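Local coordinates for protein MIP07328p (Drosophila melanogaster, PDB 6FKK) that acts as a membrane-anchored axon guidance cue of the semaphorin family, a chemorepellent whose sema domain probably engages the receptor on responding cells, at residues Tyr187-Lys190 with Gln191-Pro195; Ile353-Asn356 with Phe357-His361; Ala156-Gly160 with His161-Ala165; Gly238-Tyr241 with Ser242-Lys245; Ile177-Glu180 with Asn181-Thr184. All coordinates share one frame; numbering follows the deposited sequence.

Contact 1 (Tyr187-Lys190 with Gln191-Pro195). With NAG (2-acetamido-2-deoxy-beta-D-glucopyranose), chain E.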
loop_
_atom_site.group_PDB
_atom_site.type_symbol
_atom_site.label_atom_id
_atom_site.label_comp_id
_atom_site.label_asym_id
_atom_site.label_seq_id
_atom_site.Cartn_x
_atom_site.Cartn_y
_atom_site.Cartn_z
ATOM N N TYR A 187 -14.630 21.016 -3.298
ATOM C CA TYR A 187 -14.913 21.304 -4.706
ATOM C C TYR A 187 -13.766 22.062 -5.374
ATOM O O TYR A 187 -13.982 22.844 -6.303
ATOM C CB TYR A 187 -16.229 22.074 -4.866
ATOM C CG TYR A 187 -17.434 21.386 -4.255
ATOM C CD1 TYR A 187 -17.501 19.999 -4.170
ATOM C CD2 TYR A 187 -18.504 22.125 -3.760
ATOM C CE1 TYR A 187 -18.600 19.367 -3.610
ATOM C CE2 TYR A 187 -19.607 21.503 -3.198
ATOM C CZ TYR A 187 -19.650 20.125 -3.126
ATOM O OH TYR A 187 -20.745 19.501 -2.569
ATOM N N ASP A 188 -12.543 21.839 -4.905
ATOM C CA ASP A 188 -11.345 22.427 -5.491
ATOM C C ASP A 188 -10.523 21.308 -6.111
ATOM O O ASP A 188 -10.038 20.420 -5.401
ATOM C CB ASP A 188 -10.532 23.188 -4.444
ATOM C CG ASP A 188 -9.367 23.958 -5.047
ATOM O OD1 ASP A 188 -9.181 23.905 -6.280
ATOM O OD2 ASP A 188 -8.637 24.622 -4.281
ATOM N N LEU A 189 -10.367 21.352 -7.434
ATOM C CA LEU A 189 -9.692 20.287 -8.159
ATOM C C LEU A 189 -8.175 20.435 -8.173
ATOM O O LEU A 189 -7.487 19.511 -8.618
ATOM C CB LEU A 189 -10.220 20.219 -9.594
ATOM C CG LEU A 189 -11.729 19.999 -9.724
ATOM C CD1 LEU A 189 -12.149 20.018 -11.182
ATOM C CD2 LEU A 189 -12.144 18.694 -9.064
ATOM N N LYS A 190 -7.639 21.564 -7.704
ATOM C CA LYS A 190 -6.189 21.711 -7.638
ATOM C C LYS A 190 -5.597 20.833 -6.542
ATOM O O LYS A 190 -4.496 20.293 -6.698
ATOM C CB LYS A 190 -5.812 23.178 -7.423
ATOM C CG LYS A 190 -5.893 24.027 -8.685
ATOM C CD LYS A 190 -5.347 25.431 -8.468
ATOM C CE LYS A 190 -6.247 26.242 -7.553
ATOM N NZ LYS A 190 -5.802 27.660 -7.466
ATOM N N GLN A 191 -6.316 20.673 -5.430
ATOM C CA GLN A 191 -5.840 19.810 -4.353
ATOM C C GLN A 191 -6.181 18.349 -4.619
ATOM O O GLN A 191 -5.324 17.469 -4.485
ATOM C CB GLN A 191 -6.426 20.263 -3.014
ATOM C CG GLN A 191 -5.833 21.557 -2.480
ATOM C CD GLN A 191 -6.262 21.851 -1.055
ATOM O OE1 GLN A 191 -7.333 21.433 -0.617
ATOM N NE2 GLN A 191 -5.420 22.569 -0.320
ATOM N N LEU A 192 -7.428 18.072 -4.997
ATOM C CA LEU A 192 -7.880 16.710 -5.249
ATOM C C LEU A 192 -8.815 16.713 -6.448
ATOM O O LEU A 192 -9.730 17.536 -6.520
ATOM C CB LEU A 192 -8.588 16.127 -4.021
ATOM C CG LEU A 192 -7.712 15.858 -2.797
ATOM C CD1 LEU A 192 -8.565 15.505 -1.592
ATOM C CD2 LEU A 192 -6.732 14.743 -3.102
ATOM N N ASN A 193 -8.586 15.787 -7.382
ATOM C CA ASN A 193 -9.347 15.699 -8.631
ATOM C C ASN A 193 -9.765 14.245 -8.839
ATOM O O ASN A 193 -9.048 13.478 -9.488
ATOM C CB ASN A 193 -8.520 16.222 -9.804
ATOM C CG ASN A 193 -9.364 16.534 -11.023
ATOM O OD1 ASN A 193 -10.473 16.022 -11.176
ATOM N ND2 ASN A 193 -8.839 17.380 -11.902
ATOM N N GLN A 194 -10.927 13.882 -8.304
ATOM C CA GLN A 194 -11.453 12.521 -8.366
ATOM C C GLN A 194 -10.419 11.476 -7.938
ATOM O O GLN A 194 -10.077 10.578 -8.720
ATOM C CB GLN A 194 -11.982 12.211 -9.759
ATOM C CG GLN A 194 -13.015 13.199 -10.272
ATOM C CD GLN A 194 -13.680 12.732 -11.552
ATOM O OE1 GLN A 194 -13.853 11.534 -11.772
ATOM N NE2 GLN A 194 -14.057 13.680 -12.405
ATOM N N PRO A 195 -9.917 11.548 -6.709
ATOM C CA PRO A 195 -8.841 10.643 -6.300
ATOM C C PRO A 195 -9.355 9.302 -5.801
ATOM O O PRO A 195 -10.441 9.189 -5.231
ATOM C CB PRO A 195 -8.158 11.415 -5.168
ATOM C CG PRO A 195 -9.282 12.159 -4.531
ATOM C CD PRO A 195 -10.247 12.511 -5.644
HETATM C C1 NAG E . -13.993 6.677 -4.204
HETATM C C2 NAG E . -15.345 6.556 -4.934
HETATM C C3 NAG E . -15.445 7.550 -6.094
HETATM C C4 NAG E . -15.094 8.958 -5.636
HETATM C C5 NAG E . -13.720 8.947 -4.983
HETATM C C6 NAG E . -13.301 10.303 -4.464
HETATM C C7 NAG E . -14.837 4.589 -6.344
HETATM C C8 NAG E . -15.238 3.185 -6.682
HETATM N N2 NAG E . -15.573 5.196 -5.401
HETATM O O3 NAG E . -16.770 7.528 -6.612
HETATM O O4 NAG E . -15.084 9.846 -6.748
HETATM O O5 NAG E . -13.742 8.053 -3.862
HETATM O O6 NAG E . -13.750 11.347 -5.316
HETATM O O7 NAG E . -13.890 5.143 -6.897
#

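Contact 2 (Ile353-Asn356 with Phe357-His361)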
loop_
_atom_site.group_PDB
_atom_site.type_symbol
_atom_site.label_atom_id
_atom_site.label_comp_id
_atom_site.label_asym_id
_atom_site.label_seq_id
_atom_site.Cartn_x
_atom_site.Cartn_y
_atom_site.Cartn_z
ATOM N N ILE A 353 -1.995 35.624 2.946
ATOM C CA ILE A 353 -1.257 35.501 1.694
ATOM C C ILE A 353 -0.461 34.202 1.671
ATOM O O ILE A 353 -0.310 33.569 0.620
ATOM C CB ILE A 353 -0.357 36.734 1.475
ATOM C CG1 ILE A 353 0.713 36.847 2.565
ATOM C CG2 ILE A 353 -1.195 37.999 1.436
ATOM C CD1 ILE A 353 2.091 36.359 2.142
ATOM N N ALA A 354 0.044 33.775 2.831
ATOM C CA ALA A 354 0.830 32.548 2.884
ATOM C C ALA A 354 -0.063 31.317 2.803
ATOM O O ALA A 354 0.315 30.308 2.197
ATOM C CB ALA A 354 1.673 32.520 4.159
ATOM N N VAL A 355 -1.252 31.382 3.405
ATOM C CA VAL A 355 -2.170 30.249 3.349
ATOM C C VAL A 355 -2.789 30.132 1.962
ATOM O O VAL A 355 -2.911 29.030 1.413
ATOM C CB VAL A 355 -3.246 30.375 4.443
ATOM C CG1 VAL A 355 -4.216 29.206 4.369
ATOM C CG2 VAL A 355 -2.599 30.449 5.820
ATOM N N ASN A 356 -3.187 31.263 1.369
ATOM C CA ASN A 356 -3.737 31.228 0.018
ATOM C C ASN A 356 -2.715 30.726 -0.991
ATOM O O ASN A 356 -3.087 30.094 -1.986
ATOM C CB ASN A 356 -4.245 32.612 -0.390
ATOM C CG ASN A 356 -5.622 32.918 0.167
ATOM O OD1 ASN A 356 -6.632 32.430 -0.340
ATOM N ND2 ASN A 356 -5.670 33.741 1.210
ATOM N N PHE A 357 -1.428 30.988 -0.754
ATOM C CA PHE A 357 -0.398 30.525 -1.679
ATOM C C PHE A 357 -0.349 29.003 -1.727
ATOM O O PHE A 357 -0.388 28.403 -2.808
ATOM C CB PHE A 357 0.963 31.095 -1.280
ATOM C CG PHE A 357 2.085 30.670 -2.183
ATOM C CD1 PHE A 357 2.404 31.412 -3.307
ATOM C CD2 PHE A 357 2.821 29.528 -1.908
ATOM C CE1 PHE A 357 3.436 31.024 -4.140
ATOM C CE2 PHE A 357 3.851 29.135 -2.738
ATOM C CZ PHE A 357 4.160 29.884 -3.855
ATOM N N ILE A 358 -0.259 28.358 -0.561
ATOM C CA ILE A 358 -0.182 26.904 -0.534
ATOM C C ILE A 358 -1.491 26.269 -0.982
ATOM O O ILE A 358 -1.498 25.115 -1.428
ATOM C CB ILE A 358 0.231 26.411 0.867
ATOM C CG1 ILE A 358 0.703 24.958 0.803
ATOM C CG2 ILE A 358 -0.915 26.558 1.853
ATOM C CD1 ILE A 358 1.169 24.409 2.125
ATOM N N LYS A 359 -2.606 26.998 -0.889
ATOM C CA LYS A 359 -3.847 26.521 -1.486
ATOM C C LYS A 359 -3.838 26.683 -2.998
ATOM O O LYS A 359 -4.480 25.901 -3.707
ATOM C CB LYS A 359 -5.044 27.261 -0.888
ATOM C CG LYS A 359 -5.280 26.983 0.586
ATOM C CD LYS A 359 -6.532 27.689 1.080
ATOM C CE LYS A 359 -6.839 27.326 2.524
ATOM N NZ LYS A 359 -8.142 27.890 2.978
ATOM N N ASN A 360 -3.113 27.683 -3.509
ATOM C CA ASN A 360 -3.042 27.899 -4.949
ATOM C C ASN A 360 -1.990 27.019 -5.612
ATOM O O ASN A 360 -2.135 26.677 -6.791
ATOM C CB ASN A 360 -2.749 29.368 -5.252
ATOM C CG ASN A 360 -3.898 30.284 -4.880
ATOM O OD1 ASN A 360 -5.062 29.882 -4.911
ATOM N ND2 ASN A 360 -3.577 31.523 -4.526
ATOM N N HIS A 361 -0.937 26.645 -4.890
ATOM C CA HIS A 361 0.162 25.855 -5.444
ATOM C C HIS A 361 0.420 24.637 -4.567
ATOM O O HIS A 361 1.458 24.544 -3.900
ATOM C CB HIS A 361 1.430 26.701 -5.576
ATOM C CG HIS A 361 1.196 28.058 -6.161
ATOM N ND1 HIS A 361 0.802 29.138 -5.401
ATOM C CD2 HIS A 361 1.305 28.512 -7.432
ATOM C CE1 HIS A 361 0.679 30.198 -6.178
ATOM N NE2 HIS A 361 0.977 29.846 -7.415
#

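Contact 3 (Ala156-Gly160 with His161-Ala165)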
loop_
_atom_site.group_PDB
_atom_site.type_symbol
_atom_site.label_atom_id
_atom_site.label_comp_id
_atom_site.label_asym_id
_atom_site.label_seq_id
_atom_site.Cartn_x
_atom_site.Cartn_y
_atom_site.Cartn_z
ATOM N N ALA A 156 -5.237 6.608 8.611
ATOM C CA ALA A 156 -4.043 6.398 9.419
ATOM C C ALA A 156 -4.240 7.078 10.765
ATOM O O ALA A 156 -4.576 8.265 10.816
ATOM C CB ALA A 156 -2.795 6.944 8.720
ATOM N N PHE A 157 -4.031 6.327 11.846
ATOM C CA PHE A 157 -4.176 6.837 13.206
ATOM C C PHE A 157 -2.793 7.219 13.724
ATOM O O PHE A 157 -1.976 6.345 14.034
ATOM C CB PHE A 157 -4.838 5.795 14.105
ATOM C CG PHE A 157 -5.332 6.346 15.414
ATOM C CD1 PHE A 157 -6.566 6.968 15.496
ATOM C CD2 PHE A 157 -4.568 6.229 16.564
ATOM C CE1 PHE A 157 -7.027 7.471 16.699
ATOM C CE2 PHE A 157 -5.024 6.729 17.771
ATOM C CZ PHE A 157 -6.255 7.351 17.837
ATOM N N ALA A 158 -2.534 8.523 13.822
ATOM C CA ALA A 158 -1.220 9.039 14.182
ATOM C C ALA A 158 -1.339 10.007 15.350
ATOM O O ALA A 158 -2.110 10.970 15.286
ATOM C CB ALA A 158 -0.559 9.735 12.987
ATOM N N ASP A 159 -0.566 9.746 16.407
ATOM C CA ASP A 159 -0.491 10.616 17.585
ATOM C C ASP A 159 -1.875 10.909 18.161
ATOM O O ASP A 159 -2.185 12.038 18.550
ATOM C CB ASP A 159 0.251 11.912 17.266
ATOM C CG ASP A 159 1.756 11.724 17.217
ATOM O OD1 ASP A 159 2.215 10.564 17.291
ATOM O OD2 ASP A 159 2.476 12.738 17.113
ATOM N N GLY A 160 -2.717 9.876 18.212
ATOM C CA GLY A 160 -4.015 9.961 18.844
ATOM C C GLY A 160 -5.129 10.554 18.006
ATOM O O GLY A 160 -6.228 10.764 18.534
ATOM N N HIS A 161 -4.892 10.831 16.727
ATOM C CA HIS A 161 -5.914 11.392 15.856
ATOM C C HIS A 161 -6.052 10.534 14.606
ATOM O O HIS A 161 -5.121 9.838 14.197
ATOM C CB HIS A 161 -5.598 12.844 15.467
ATOM C CG HIS A 161 -5.667 13.801 16.616
ATOM N ND1 HIS A 161 -6.825 14.461 16.965
ATOM C CD2 HIS A 161 -4.723 14.206 17.497
ATOM C CE1 HIS A 161 -6.591 15.234 18.011
ATOM N NE2 HIS A 161 -5.323 15.097 18.354
ATOM N N LEU A 162 -7.236 10.596 14.001
ATOM C CA LEU A 162 -7.554 9.819 12.811
ATOM C C LEU A 162 -7.419 10.707 11.580
ATOM O O LEU A 162 -8.142 11.700 11.443
ATOM C CB LEU A 162 -8.966 9.238 12.903
ATOM C CG LEU A 162 -9.447 8.427 11.699
ATOM C CD1 LEU A 162 -8.531 7.244 11.457
ATOM C CD2 LEU A 162 -10.879 7.964 11.906
ATOM N N TYR A 163 -6.496 10.348 10.691
ATOM C CA TYR A 163 -6.275 11.070 9.439
ATOM C C TYR A 163 -6.955 10.282 8.326
ATOM O O TYR A 163 -6.416 9.286 7.835
ATOM C CB TYR A 163 -4.785 11.265 9.178
ATOM C CG TYR A 163 -4.141 12.260 10.115
ATOM C CD1 TYR A 163 -3.805 11.903 11.413
ATOM C CD2 TYR A 163 -3.879 13.561 9.706
ATOM C CE1 TYR A 163 -3.225 12.810 12.278
ATOM C CE2 TYR A 163 -3.296 14.477 10.563
ATOM C CZ TYR A 163 -2.973 14.095 11.849
ATOM O OH TYR A 163 -2.396 14.998 12.711
ATOM N N SER A 164 -8.143 10.729 7.931
ATOM C CA SER A 164 -8.978 10.002 6.986
ATOM C C SER A 164 -8.929 10.652 5.609
ATOM O O SER A 164 -8.861 11.879 5.489
ATOM C CB SER A 164 -10.425 9.944 7.479
ATOM O OG SER A 164 -11.245 9.218 6.578
ATOM N N ALA A 165 -8.968 9.816 4.574
ATOM C CA ALA A 165 -9.053 10.262 3.186
ATOM C C ALA A 165 -10.178 9.481 2.518
ATOM O O ALA A 165 -10.028 8.286 2.252
ATOM C CB ALA A 165 -7.736 10.050 2.448
#

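Contact 4 (Gly238-Tyr241 with Ser242-Lys245)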
loop_
_atom_site.group_PDB
_atom_site.type_symbol
_atom_site.label_atom_id
_atom_site.label_comp_id
_atom_site.label_asym_id
_atom_site.label_seq_id
_atom_site.Cartn_x
_atom_site.Cartn_y
_atom_site.Cartn_z
ATOM N N GLY A 238 -4.709 24.790 11.437
ATOM C CA GLY A 238 -5.439 25.638 10.520
ATOM C C GLY A 238 -4.831 27.023 10.416
ATOM O O GLY A 238 -3.857 27.373 11.086
ATOM N N GLY A 239 -5.428 27.830 9.544
ATOM C CA GLY A 239 -4.968 29.179 9.319
ATOM C C GLY A 239 -5.840 30.214 9.997
ATOM O O GLY A 239 -6.748 29.890 10.771
ATOM N N PRO A 240 -5.584 31.486 9.713
ATOM C CA PRO A 240 -6.355 32.555 10.348
ATOM C C PRO A 240 -7.711 32.751 9.692
ATOM O O PRO A 240 -7.889 32.534 8.491
ATOM C CB PRO A 240 -5.469 33.788 10.143
ATOM C CG PRO A 240 -4.787 33.510 8.847
ATOM C CD PRO A 240 -4.536 32.018 8.824
ATOM N N TYR A 241 -8.677 33.160 10.517
ATOM C CA TYR A 241 -10.003 33.600 10.070
ATOM C C TYR A 241 -10.672 32.463 9.307
ATOM O O TYR A 241 -10.834 31.372 9.881
ATOM C CB TYR A 241 -9.836 34.914 9.304
ATOM C CG TYR A 241 -9.254 36.035 10.137
ATOM C CD1 TYR A 241 -9.407 36.051 11.519
ATOM C CD2 TYR A 241 -8.550 37.076 9.545
ATOM C CE1 TYR A 241 -8.877 37.071 12.286
ATOM C CE2 TYR A 241 -8.016 38.103 10.306
ATOM C CZ TYR A 241 -8.183 38.095 11.675
ATOM O OH TYR A 241 -7.656 39.113 12.437
ATOM N N SER A 242 -11.071 32.653 8.046
ATOM C CA SER A 242 -11.800 31.629 7.306
ATOM C C SER A 242 -10.943 30.420 6.958
ATOM O O SER A 242 -11.493 29.394 6.541
ATOM C CB SER A 242 -12.392 32.235 6.031
ATOM O OG SER A 242 -11.438 33.032 5.351
ATOM N N HIS A 243 -9.627 30.508 7.115
ATOM C CA HIS A 243 -8.747 29.375 6.879
ATOM C C HIS A 243 -8.666 28.434 8.074
ATOM O O HIS A 243 -7.858 27.501 8.053
ATOM C CB HIS A 243 -7.340 29.862 6.516
ATOM C CG HIS A 243 -7.312 30.895 5.432
ATOM N ND1 HIS A 243 -7.452 30.578 4.098
ATOM C CD2 HIS A 243 -7.145 32.237 5.484
ATOM C CE1 HIS A 243 -7.379 31.682 3.375
ATOM N NE2 HIS A 243 -7.193 32.703 4.192
ATOM N N GLY A 244 -9.481 28.654 9.108
ATOM C CA GLY A 244 -9.371 27.881 10.333
ATOM C C GLY A 244 -9.821 26.439 10.215
ATOM O O GLY A 244 -9.509 25.633 11.097
ATOM N N LYS A 245 -10.550 26.094 9.153
ATOM C CA LYS A 245 -11.029 24.733 8.951
ATOM C C LYS A 245 -10.320 24.023 7.805
ATOM O O LYS A 245 -10.742 22.931 7.411
ATOM C CB LYS A 245 -12.538 24.730 8.706
ATOM C CG LYS A 245 -13.375 25.102 9.916
ATOM C CD LYS A 245 -14.856 24.935 9.611
ATOM C CE LYS A 245 -15.715 25.227 10.830
ATOM N NZ LYS A 245 -17.160 24.994 10.556
#

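Contact 5 (Ile177-Glu180 with Asn181-Thr184)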
loop_
_atom_site.group_PDB
_atom_site.type_symbol
_atom_site.label_atom_id
_atom_site.label_comp_id
_atom_site.label_asym_id
_atom_site.label_seq_id
_atom_site.Cartn_x
_atom_site.Cartn_y
_atom_site.Cartn_z
ATOM N N ILE A 177 -9.400 15.048 2.564
ATOM C CA ILE A 177 -8.540 14.512 3.611
ATOM C C ILE A 177 -8.842 15.306 4.874
ATOM O O ILE A 177 -8.756 16.539 4.869
ATOM C CB ILE A 177 -7.050 14.606 3.237
ATOM C CG1 ILE A 177 -6.780 13.877 1.918
ATOM C CG2 ILE A 177 -6.194 14.025 4.343
ATOM C CD1 ILE A 177 -5.321 13.876 1.504
ATOM N N TYR A 178 -9.208 14.607 5.944
ATOM C CA TYR A 178 -9.820 15.243 7.101
ATOM C C TYR A 178 -9.181 14.753 8.395
ATOM O O TYR A 178 -8.764 13.596 8.503
ATOM C CB TYR A 178 -11.332 14.972 7.113
ATOM C CG TYR A 178 -12.064 15.478 8.331
ATOM C CD1 TYR A 178 -12.408 16.815 8.453
ATOM C CD2 TYR A 178 -12.428 14.611 9.352
ATOM C CE1 TYR A 178 -13.084 17.277 9.563
ATOM C CE2 TYR A 178 -13.104 15.064 10.467
ATOM C CZ TYR A 178 -13.429 16.398 10.568
ATOM O OH TYR A 178 -14.102 16.858 11.675
ATOM N N ARG A 179 -9.116 15.657 9.378
ATOM C CA ARG A 179 -8.607 15.357 10.714
ATOM C C ARG A 179 -8.884 16.521 11.660
ATOM O O ARG A 179 -8.375 17.627 11.445
ATOM C CB ARG A 179 -7.103 15.058 10.669
ATOM C CG ARG A 179 -6.509 14.472 11.957
ATOM C CD ARG A 179 -6.130 15.537 12.989
ATOM N NE ARG A 179 -5.415 16.665 12.395
ATOM C CZ ARG A 179 -5.066 17.763 13.059
ATOM N NH1 ARG A 179 -5.362 17.887 14.346
ATOM N NH2 ARG A 179 -4.418 18.740 12.438
ATOM N N GLU A 180 -9.671 16.279 12.711
ATOM C CA GLU A 180 -9.927 17.266 13.765
ATOM C C GLU A 180 -10.389 18.599 13.171
ATOM O O GLU A 180 -9.795 19.657 13.397
ATOM C CB GLU A 180 -8.689 17.443 14.653
ATOM C CG GLU A 180 -8.876 18.301 15.914
ATOM C CD GLU A 180 -9.676 17.618 17.011
ATOM O OE1 GLU A 180 -10.219 16.517 16.778
ATOM O OE2 GLU A 180 -9.760 18.190 18.119
ATOM N N ASN A 181 -11.459 18.529 12.380
ATOM C CA ASN A 181 -12.077 19.704 11.765
ATOM C C ASN A 181 -11.084 20.488 10.906
ATOM O O ASN A 181 -11.091 21.721 10.884
ATOM C CB ASN A 181 -12.718 20.608 12.819
ATOM C CG ASN A 181 -13.893 21.386 12.270
ATOM O OD1 ASN A 181 -14.463 21.020 11.241
ATOM N ND2 ASN A 181 -14.264 22.464 12.952
ATOM N N LEU A 182 -10.219 19.766 10.196
ATOM C CA LEU A 182 -9.330 20.343 9.194
ATOM C C LEU A 182 -9.451 19.512 7.927
ATOM O O LEU A 182 -9.162 18.311 7.944
ATOM C CB LEU A 182 -7.877 20.375 9.680
ATOM C CG LEU A 182 -7.479 21.510 10.622
ATOM C CD1 LEU A 182 -6.013 21.393 11.011
ATOM C CD2 LEU A 182 -7.758 22.856 9.975
ATOM N N ARG A 183 -9.877 20.143 6.834
ATOM C CA ARG A 183 -10.152 19.417 5.603
ATOM C C ARG A 183 -9.571 20.162 4.410
ATOM O O ARG A 183 -9.341 21.373 4.454
ATOM C CB ARG A 183 -11.657 19.209 5.391
ATOM C CG ARG A 183 -12.428 20.495 5.138
ATOM C CD ARG A 183 -13.757 20.210 4.458
ATOM N NE ARG A 183 -13.569 19.719 3.096
ATOM C CZ ARG A 183 -14.543 19.235 2.333
ATOM N NH1 ARG A 183 -15.782 19.168 2.800
ATOM N NH2 ARG A 183 -14.277 18.810 1.105
ATOM N N THR A 184 -9.343 19.411 3.337
ATOM C CA THR A 184 -8.948 20.002 2.071
ATOM C C THR A 184 -10.100 20.815 1.484
ATOM O O THR A 184 -11.271 20.621 1.824
ATOM C CB THR A 184 -8.513 18.920 1.086
ATOM O OG1 THR A 184 -9.526 17.908 1.012
ATOM C CG2 THR A 184 -7.208 18.290 1.537
#

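Contact 1 (Tyr187-Lys190 with Gln191-Pro195)
Leu-189 and Asn-193 meet side chain to side chain across a bend that opens with an Asx turn, in the loop joining strand 175-178 to strand 196-203 of the sema beta-propeller. The turn rests on one polar bond: Lys-190 N donates to Asp-188 OD1 at 3.1 Å and 165°, approaching from above the carboxylate plane, 56° out of it. A softer CA-H...O contact follows, Leu-189 CA pointing its hydrogen at Leu-192 O from 3.2 Å.

The remaining touches are van der Waals. With CG of Asn-193 anti to the backbone N (chi1 -163°), the amide swings back over Leu-189, so that OD1 lies 3.8 Å from Leu-189 CD2 while ND2 lies 3.9 Å from Leu-189 CB. The two side chains slant past each other, and Asn-193 CB also rests 3.6 Å from Leu-189 O.

Outside partners fix the bend. Lys-252 NZ bonds the carbonyls of both Lys-190 and Gln-191, Asn-193 N donates to Glu-213 OE2, and Gln-191 OE1 accepts from Glu-185 N. Leu-192 turns inward onto Phe-211 of strand 206-214. At the far end the chain runs beside an N-linked sugar, which is itself bonded to Gly-172 O; Pro-195 O lies 3.2 Å from C6 of this NAG, and Pro-195 CD packs 3.7 Å from its O6.

Contact 2 (Ile353-Asn356 with Phe357-His361)
Phe-357 O is gripped by His-361 twice: the backbone N of His-361 donates to it at 2.8 Å, and the ring nitrogen ND1 of His-361 at 2.9 Å. The ring bond is moderately bent, 150° at the hydrogen, and its donor is tilted 27° from the carbonyl plane. Asn-360 N adds a weak bond to the same oxygen. Held there, ND1 of His-361 sits 3.4 Å above one face of the Phe-357 ring, displaced toward its rim, and this fixes how the imidazole is turned. Phe-357 places its ring with CG anti to the backbone N (chi1 -180°), leading away from the preceding turn to meet Phe-317 edge-to-face.

Upstream, carbonyls and amides pair four residues apart. Asn-360 N reaches Asn-356 O at 2.9 Å, Lys-359 N reaches Val-355 O at 3.1 Å, and Phe-357 N bonds Ile-353 O; the step from Ile-358 N to Ala-354 O is weak.

On another side, Val-355 and Lys-359 run alongside each other in the same direction, Val-355 CG1 touching Lys-359 CE at 3.7 Å. The extended lysine carries NZ into a cluster where it forms a salt bridge with Glu-185 and hydrogen bonds with Ser-246 OG and His-243 ND1; the positive charge is thus probably well compensated. Asn-356 ND2 turns back to Ser-352 O. The pattern is that of the last turns of an alpha helix, 352-360, where the first residue to leave helical geometry, His-361, folds its side chain back onto the carbonyl of Phe-357.

Contact 3 (Ala156-Gly160 with His161-Ala165)
Ala-158 and His-161 close a two-residue beta hairpin through a type I' turn, whose Asp-159 and Gly-160 both have positive phi. Each of the two bonds the other: Ala-158 N donates to His-161 O at 2.9 Å, almost in line with the carbonyl bond, and His-161 N returns to Ala-158 O at 3.1 Å, from above that carbonyl's plane. The next hydrogen-bonded pair follows, Tyr-163 N giving a straighter bond to Ala-156 O (2.8 Å, 162°), while Ala-156 N to Tyr-163 O is weak. Asp-159 OD2 finds its charge partner in Lys-234, and Ser-164 OG bonds Gly-143 O.

Between the bonded pairs, Phe-157 lays a ring face over His-161 O, its CD1 3.5 Å from that oxygen and 4.2 Å from Leu-162 CB. A serine in place of Phe-157 would probably strip this cover from the His-161 peptide and leave Leu-162 without its aromatic neighbour. Tyr-163 turns its ring edge to Ala-156 O and Ala-158 O.

Phe-157 and Leu-162 pack on strand 86-91; Ala-156, Ala-158 and Tyr-163 face strands 196-203 and 206-214, and strand 175-178 continues the sheet beside 161-165.

Contact 4 (Gly238-Tyr241 with Ser242-Lys245)
His-243 turns the edge of its imidazole to the carbonyl of Pro-240, CD2 lying 3.1 Å from Pro-240 O near the ring plane. Its CB packs against the backbone bend, 3.7 Å from Gly-239 CA and 4.2 Å from Pro-240 CD, so the histidine meets proline ring and glycine backbone together. The torsion that sets this, chi1 -50°, keeps CG beside the backbone N and anti to the carbonyl carbon. The Tyr-241 ring leans to the same general side as the imidazole, but its end leads off from the turn.

The chain here makes two overlapping beta turns. Pro-240 to His-243 fits type II', with Tyr-241 at positive phi, and is closed by His-243 N to Pro-240 O (3.0 Å, 153°). The second, from Tyr-241, is closed by Gly-244 N to Tyr-241 O at 3.1 Å and carries the short 3-10 segment 242-243. Both donors come from above the carbonyl plane. Gly-239 N then bonds His-243 O at 2.9 Å, and Gly-239 O receives a CA-H...O contact from Gly-244 CA at 3.3 Å.

His-243 faces helix 352-360, touching Val-355 and Asn-356, and its ND1 bonds Lys-359 NZ. The carbonyl of His-243 also accepts from Ser-246 OG, and Gly-238 O from Ser-347 OG.

Contact 5 (Ile177-Glu180 with Asn181-Thr184)
The chain doubles back at Glu-180 and Asn-181, both in left-handed helical conformation, and its two arms run 161° apart in a hairpin-like reversal. Arg-179 N bonds Leu-182 O at 3.0 Å; the return bond, Leu-182 N to Arg-179 O, is weak, as is Thr-184 N to Ile-177 O. At the open end Thr-184 substitutes its side chain for a backbone acceptor: OG1 takes Ile-177 N at 3.3 Å.

Tyr-178 spans the reversal. Its chi1 of 175° puts CG anti to the backbone N and lets the ring reach along the second arm, CE1 3.4 Å from Asn-181 CA and CD1 3.6 Å from Leu-182 O, with Arg-183 CB 4.0 Å from CD1 at the ring's edge. With a serine here in place of the tyrosine, the backbone of Asn-181 and Leu-182 is likely to lose its cover, and Arg-183 CB the ring edge it rests on.

Arg-179 lies alongside Leu-182, NH2 at 3.4 Å from Leu-182 CD1, and gives that NH2 to Asp-236 O. Arg-183 bends so that NE donates to Thr-184 O (2.8 Å, 152°), nearly along the C=O axis, while NH2 makes a salt bridge with Asp-174. With two backbone bonds weak, the threonine hydroxyl probably matters in tying the arms together, while the two arginines fasten the bend to Asp-236 and Asp-174.

Along the chain the order is contact 3, contact 5, contact 1, contact 4, contact 2, all within the sema domain. Contacts 3 and 5, with centres about 10 Å apart, share a sheet in which strands 161-165 and 175-178 are neighbours. Contact 1 continues the loop that contact 5 begins, Leu-192 packing on Thr-184. Contact 4 joins contact 5 by a backbone bond between Lys-245 and Arg-183, and contact 2 by His-243 with Lys-359; these two pairs of centres are each about 12 Å apart. Contacts 2 and 3 are the most distant, about 24 Å between centres. Together they tie one propeller sheet to the helix and loops at its periphery.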